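Local coordinates for protein glucose-1-phosphate thymidylyltransferase (Bacillus anthracis, PDB 4ECM) that catalyses the transfer of a thymidylyl group from dTTP to glucose 1-phosphate, giving dTDP-glucose and pyrophosphate, probably for dTDP-L-rhamnose synthesis, at residues 114-128 against 194-207. Sequence-based numbering, arbitrary orientation.
Sequences LGLCEDFVGNDRMVV and GIYLYDSKVFSYIK
Phe203 and Met126 meet because of how each leaves its backbone: the phenylalanine carries CG anti to its carbonyl carbon (chi1 -57°), sending the ring against helix 118-121, while the methionine holds CG between its N and C (chi1 76°) and bends at the thioether. That bend lays Met126 CE 3.6 Å from Phe203 CE2, with the sulfur oblique to the ring in a Met-aromatic contact. The ring is sandwiched. Glu118 CA stands over the centre of one face, 3.6 Å from the centroid, as a CH-pi contact; Val202 CG1 covers the opposite face, and Leu114 O reaches the rim in plane, 3.3 Å from Phe203 CE1. Val121 CB closes on Phe203 CE2 as well. From there the extended Glu118 chain slides along the ring and past Phe203 CB in the opposite direction, its carboxylate parallel to the ring plane, and OE2 takes Lys207 NZ at 3.0 Å through its syn lone pair; the lysine is poorly ordered. Leu114 CD2 packs against Tyr198 CE2 and Val202 CG2, and the Ile206 side chain crosses that of Leu114 at about a right angle, its CD1 against Leu114 CG.

Next to this cluster, strands 125-128 and 195-198 run antiparallel. Met126 and Tyr198 form one hydrogen-bonded pair and Val128 and Tyr196 the next, the latter with Val128 N to Tyr196 O at 2.7 Å and nearly straight (175°). Between them, Val127 and Leu197 turn to the other face. A water bridges the two turns, donating to Asn123 O and accepting from Ser200 N at 2.9 Å. Strand 25-30 lies on the far side of 125-128, and Gly194 touches the bound dTDP-glucose. The chemistry is therefore divided: backbone bonds fix the strand register in the central sheet of the nucleotidyltransferase fold, while largely apolar packing holds helix 202-206 against helices 110-115 and 118-121 and the start of strand 125-128, with one salt bridge across the contact, between Glu118 and the exposed Lys207, probably a loose one.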
loop_
_atom_site.group_PDB
_atom_site.type_symbol
_atom_site.label_atom_id
_atom_site.label_comp_id
_atom_site.label_asym_id
_atom_site.label_seq_id
_atom_site.Cartn_x
_atom_site.Cartn_y
_atom_site.Cartn_z
ATOM N N LEU A 114 -20.762 -11.419 9.076
ATOM C CA LEU A 114 -20.970 -12.869 9.026
ATOM C C LEU A 114 -21.821 -13.255 7.827
ATOM O O LEU A 114 -21.598 -14.303 7.223
ATOM C CB LEU A 114 -21.621 -13.360 10.316
ATOM C CG LEU A 114 -21.966 -14.841 10.403
ATOM C CD1 LEU A 114 -20.733 -15.694 10.264
ATOM C CD2 LEU A 114 -22.656 -15.124 11.735
ATOM N N GLY A 115 -22.766 -12.394 7.467
ATOM C CA GLY A 115 -23.671 -12.656 6.330
ATOM C C GLY A 115 -22.955 -12.862 5.006
ATOM O O GLY A 115 -23.444 -13.581 4.150
ATOM N N LEU A 116 -21.791 -12.225 4.838
ATOM C CA LEU A 116 -20.981 -12.345 3.603
ATOM C C LEU A 116 -20.373 -13.757 3.422
ATOM O O LEU A 116 -19.887 -14.111 2.335
ATOM C CB LEU A 116 -19.824 -11.335 3.641
ATOM C CG LEU A 116 -20.195 -9.870 3.886
ATOM C CD1 LEU A 116 -18.950 -9.037 4.165
ATOM C CD2 LEU A 116 -21.016 -9.287 2.721
ATOM N N CYS A 117 -20.402 -14.556 4.485
ATOM C CA CYS A 117 -19.809 -15.890 4.463
ATOM C C CYS A 117 -20.802 -16.998 4.117
ATOM O O CYS A 117 -20.462 -18.166 4.182
ATOM C CB CYS A 117 -19.209 -16.189 5.840
ATOM S SG CYS A 117 -18.130 -14.929 6.488
ATOM N N GLU A 118 -22.025 -16.642 3.753
ATOM C CA GLU A 118 -23.057 -17.647 3.459
ATOM C C GLU A 118 -22.619 -18.729 2.451
ATOM O O GLU A 118 -22.649 -19.929 2.753
ATOM C CB GLU A 118 -24.354 -16.962 2.969
ATOM C CG GLU A 118 -25.490 -17.979 2.658
ATOM C CD GLU A 118 -26.841 -17.323 2.332
ATOM O OE1 GLU A 118 -26.966 -16.080 2.375
ATOM O OE2 GLU A 118 -27.792 -18.077 2.048
ATOM N N ASP A 119 -22.222 -18.305 1.259
ATOM C CA ASP A 119 -21.829 -19.247 0.198
ATOM C C ASP A 119 -20.590 -20.066 0.574
ATOM O O ASP A 119 -20.519 -21.254 0.291
ATOM C CB ASP A 119 -21.602 -18.505 -1.124
ATOM C CG ASP A 119 -22.903 -17.925 -1.717
ATOM O OD1 ASP A 119 -24.013 -18.323 -1.297
ATOM O OD2 ASP A 119 -22.805 -17.080 -2.629
ATOM N N PHE A 120 -19.632 -19.424 1.226
ATOM C CA PHE A 120 -18.430 -20.102 1.683
ATOM C C PHE A 120 -18.752 -21.267 2.635
ATOM O O PHE A 120 -18.172 -22.336 2.516
ATOM C CB PHE A 120 -17.514 -19.107 2.389
ATOM C CG PHE A 120 -16.310 -19.738 3.044
ATOM C CD1 PHE A 120 -15.210 -20.129 2.288
ATOM C CD2 PHE A 120 -16.266 -19.915 4.414
ATOM C CE1 PHE A 120 -14.090 -20.702 2.894
ATOM C CE2 PHE A 120 -15.158 -20.466 5.033
ATOM C CZ PHE A 120 -14.065 -20.869 4.274
ATOM N N VAL A 121 -19.677 -21.056 3.565
ATOM C CA VAL A 121 -20.019 -22.094 4.534
ATOM C C VAL A 121 -20.918 -23.184 3.935
ATOM O O VAL A 121 -20.749 -24.356 4.245
ATOM C CB VAL A 121 -20.654 -21.495 5.815
ATOM C CG1 VAL A 121 -21.176 -22.601 6.742
ATOM C CG2 VAL A 121 -19.650 -20.643 6.542
ATOM N N GLY A 122 -21.846 -22.805 3.059
ATOM C CA GLY A 122 -22.761 -23.774 2.448
ATOM C C GLY A 122 -23.594 -24.445 3.535
ATOM O O GLY A 122 -24.216 -23.764 4.343
ATOM N N ASN A 123 -23.576 -25.772 3.568
ATOM C CA ASN A 123 -24.339 -26.542 4.546
ATOM C C ASN A 123 -23.514 -26.958 5.757
ATOM O O ASN A 123 -24.012 -27.660 6.629
ATOM C CB ASN A 123 -24.909 -27.808 3.892
ATOM C CG ASN A 123 -25.880 -27.499 2.772
ATOM O OD1 ASN A 123 -26.692 -26.576 2.867
ATOM N ND2 ASN A 123 -25.804 -28.274 1.706
ATOM N N ASP A 124 -22.262 -26.520 5.829
ATOM C CA ASP A 124 -21.404 -26.909 6.937
ATOM C C ASP A 124 -21.665 -26.093 8.205
ATOM O O ASP A 124 -22.521 -25.204 8.233
ATOM C CB ASP A 124 -19.936 -26.746 6.527
ATOM C CG ASP A 124 -19.558 -27.612 5.339
ATOM O OD1 ASP A 124 -20.064 -28.753 5.228
ATOM O OD2 ASP A 124 -18.732 -27.149 4.532
ATOM N N ARG A 125 -20.932 -26.426 9.264
ATOM C CA ARG A 125 -21.006 -25.675 10.495
ATOM C C ARG A 125 -19.817 -24.746 10.525
ATOM O O ARG A 125 -18.905 -24.880 9.707
ATOM C CB ARG A 125 -21.038 -26.588 11.702
ATOM C CG ARG A 125 -22.296 -27.453 11.710
ATOM C CD ARG A 125 -22.525 -28.116 13.029
ATOM N NE ARG A 125 -23.658 -29.034 12.988
ATOM C CZ ARG A 125 -24.146 -29.661 14.052
ATOM N NH1 ARG A 125 -23.618 -29.447 15.254
ATOM N NH2 ARG A 125 -25.173 -30.489 13.925
ATOM N N MET A 126 -19.824 -23.806 11.458
ATOM C CA MET A 126 -18.751 -22.835 11.518
ATOM C C MET A 126 -18.392 -22.361 12.914
ATOM O O MET A 126 -19.219 -22.385 13.834
ATOM C CB MET A 126 -19.183 -21.619 10.715
ATOM C CG MET A 126 -20.213 -20.747 11.442
ATOM S SD MET A 126 -21.216 -19.783 10.319
ATOM C CE MET A 126 -22.492 -21.029 9.947
ATOM N N VAL A 127 -17.139 -21.955 13.059
ATOM C CA VAL A 127 -16.670 -21.298 14.260
ATOM C C VAL A 127 -16.319 -19.873 13.836
ATOM O O VAL A 127 -15.535 -19.660 12.899
ATOM C CB VAL A 127 -15.452 -21.972 14.914
ATOM C CG1 VAL A 127 -14.960 -21.115 16.100
ATOM C CG2 VAL A 127 -15.810 -23.394 15.384
ATOM N N VAL A 128 -16.938 -18.902 14.495
ATOM C CA VAL A 128 -16.707 -17.505 14.202
ATOM C C VAL A 128 -15.907 -16.892 15.344
ATOM O O VAL A 128 -16.299 -17.009 16.495
ATOM C CB VAL A 128 -18.032 -16.747 14.093
ATOM C CG1 VAL A 128 -17.768 -15.264 13.859
ATOM C CG2 VAL A 128 -18.926 -17.357 12.987
ATOM N N GLY A 194 -16.794 -13.261 22.043
ATOM C CA GLY A 194 -16.828 -13.217 20.596
ATOM C C GLY A 194 -16.327 -14.475 19.899
ATOM O O GLY A 194 -15.594 -14.386 18.903
ATOM N N ILE A 195 -16.701 -15.638 20.429
ATOM C CA ILE A 195 -16.369 -16.919 19.823
ATOM C C ILE A 195 -17.694 -17.624 19.720
ATOM O O ILE A 195 -18.278 -17.986 20.740
ATOM C CB ILE A 195 -15.411 -17.783 20.651
ATOM C CG1 ILE A 195 -14.099 -17.049 20.957
ATOM C CG2 ILE A 195 -15.094 -19.084 19.881
ATOM C CD1 ILE A 195 -14.202 -15.971 21.991
ATOM N N TYR A 196 -18.182 -17.785 18.495
ATOM C CA TYR A 196 -19.497 -18.349 18.244
ATOM C C TYR A 196 -19.429 -19.618 17.391
ATOM O O TYR A 196 -18.660 -19.698 16.428
ATOM C CB TYR A 196 -20.354 -17.308 17.508
ATOM C CG TYR A 196 -20.336 -15.947 18.162
ATOM C CD1 TYR A 196 -21.038 -15.706 19.333
ATOM C CD2 TYR A 196 -19.619 -14.902 17.612
ATOM C CE1 TYR A 196 -21.009 -14.463 19.941
ATOM C CE2 TYR A 196 -19.595 -13.651 18.212
ATOM C CZ TYR A 196 -20.287 -13.440 19.370
ATOM O OH TYR A 196 -20.246 -12.200 19.966
ATOM N N LEU A 197 -20.231 -20.614 17.754
ATOM C CA LEU A 197 -20.297 -21.832 16.983
ATOM C C LEU A 197 -21.720 -21.920 16.461
ATOM O O LEU A 197 -22.667 -21.926 17.258
ATOM C CB LEU A 197 -19.888 -23.062 17.799
ATOM C CG LEU A 197 -18.462 -23.036 18.394
ATOM C CD1 LEU A 197 -18.426 -22.254 19.717
ATOM C CD2 LEU A 197 -17.922 -24.414 18.631
ATOM N N TYR A 198 -21.865 -21.948 15.128
ATOM C CA TYR A 198 -23.191 -21.963 14.462
ATOM C C TYR A 198 -23.370 -23.046 13.398
ATOM O O TYR A 198 -22.396 -23.516 12.797
ATOM C CB TYR A 198 -23.452 -20.642 13.727
ATOM C CG TYR A 198 -23.505 -19.389 14.568
ATOM C CD1 TYR A 198 -24.405 -19.275 15.617
ATOM C CD2 TYR A 198 -22.722 -18.291 14.258
ATOM C CE1 TYR A 198 -24.482 -18.128 16.383
ATOM C CE2 TYR A 198 -22.797 -17.107 15.020
ATOM C CZ TYR A 198 -23.681 -17.043 16.086
ATOM O OH TYR A 198 -23.782 -15.905 16.859
ATOM N N ASP A 199 -24.627 -23.447 13.179
ATOM C CA ASP A 199 -24.942 -24.318 12.069
ATOM C C ASP A 199 -25.314 -23.375 10.916
ATOM O O ASP A 199 -25.409 -22.161 11.101
ATOM C CB ASP A 199 -26.035 -25.359 12.383
ATOM C CG ASP A 199 -27.402 -24.755 12.688
ATOM O OD1 ASP A 199 -27.604 -23.541 12.521
ATOM O OD2 ASP A 199 -28.291 -25.535 13.097
ATOM N N SER A 200 -25.533 -23.924 9.729
ATOM C CA SER A 200 -25.787 -23.096 8.548
ATOM C C SER A 200 -27.120 -22.335 8.559
ATOM O O SER A 200 -27.354 -21.514 7.678
ATOM C CB SER A 200 -25.701 -23.953 7.285
ATOM O OG SER A 200 -26.730 -24.922 7.288
ATOM N N LYS A 201 -27.970 -22.570 9.549
ATOM C CA LYS A 201 -29.254 -21.886 9.606
ATOM C C LYS A 201 -29.124 -20.416 9.969
ATOM O O LYS A 201 -30.057 -19.641 9.763
ATOM C CB LYS A 201 -30.206 -22.584 10.586
ATOM C CG LYS A 201 -30.592 -24.004 10.145
ATOM C CD LYS A 201 -31.726 -24.590 10.999
ATOM C CE LYS A 201 -32.155 -25.986 10.487
ATOM N NZ LYS A 201 -33.154 -26.666 11.390
ATOM N N VAL A 202 -27.961 -20.017 10.483
ATOM C CA VAL A 202 -27.765 -18.637 10.891
ATOM C C VAL A 202 -27.972 -17.654 9.727
ATOM O O VAL A 202 -28.497 -16.545 9.923
ATOM C CB VAL A 202 -26.380 -18.430 11.539
ATOM C CG1 VAL A 202 -25.258 -18.756 10.553
ATOM C CG2 VAL A 202 -26.231 -16.994 12.087
ATOM N N PHE A 203 -27.604 -18.068 8.518
ATOM C CA PHE A 203 -27.699 -17.184 7.351
ATOM C C PHE A 203 -29.123 -16.833 6.959
ATOM O O PHE A 203 -29.395 -15.681 6.593
ATOM C CB PHE A 203 -26.912 -17.753 6.156
ATOM C CG PHE A 203 -25.473 -18.001 6.473
ATOM C CD1 PHE A 203 -24.622 -16.939 6.748
ATOM C CD2 PHE A 203 -24.973 -19.285 6.535
ATOM C CE1 PHE A 203 -23.294 -17.161 7.084
ATOM C CE2 PHE A 203 -23.649 -19.511 6.858
ATOM C CZ PHE A 203 -22.808 -18.440 7.134
ATOM N N SER A 204 -30.025 -17.805 7.030
ATOM C CA SER A 204 -31.429 -17.549 6.714
ATOM C C SER A 204 -32.019 -16.540 7.712
ATOM O O SER A 204 -32.863 -15.721 7.351
ATOM C CB SER A 204 -32.225 -18.845 6.732
ATOM O OG SER A 204 -32.125 -19.435 8.013
ATOM N N TYR A 205 -31.571 -16.590 8.962
ATOM C CA TYR A 205 -32.045 -15.628 9.940
ATOM C C TYR A 205 -31.378 -14.260 9.771
ATOM O O TYR A 205 -32.030 -13.233 9.992
ATOM C CB TYR A 205 -31.872 -16.099 11.386
ATOM C CG TYR A 205 -32.456 -15.073 12.345
ATOM C CD1 TYR A 205 -33.835 -15.001 12.562
ATOM C CD2 TYR A 205 -31.642 -14.140 12.989
ATOM C CE1 TYR A 205 -34.388 -14.041 13.422
ATOM C CE2 TYR A 205 -32.183 -13.177 13.852
ATOM C CZ TYR A 205 -33.555 -13.134 14.063
ATOM O OH TYR A 205 -34.097 -12.188 14.915
ATOM N N ILE A 206 -30.092 -14.221 9.405
ATOM C CA ILE A 206 -29.423 -12.927 9.209
ATOM C C ILE A 206 -30.195 -12.084 8.190
ATOM O O ILE A 206 -30.170 -10.858 8.261
ATOM C CB ILE A 206 -27.948 -13.049 8.762
ATOM C CG1 ILE A 206 -27.079 -13.581 9.898
ATOM C CG2 ILE A 206 -27.388 -11.673 8.340
ATOM C CD1 ILE A 206 -25.634 -13.701 9.530
ATOM N N LYS A 207 -30.905 -12.745 7.274
ATOM C CA LYS A 207 -31.698 -12.061 6.252
ATOM C C LYS A 207 -32.896 -11.255 6.791
ATOM O O LYS A 207 -33.406 -10.376 6.090
ATOM C CB LYS A 207 -32.145 -13.059 5.187
ATOM C CG LYS A 207 -30.966 -13.581 4.392
ATOM C CD LYS A 207 -31.312 -14.769 3.529
ATOM C CE LYS A 207 -30.060 -15.292 2.839
ATOM N NZ LYS A 207 -30.320 -16.516 2.042
HETATM O O HOH W 1 -24.944 -26.771 9.332
#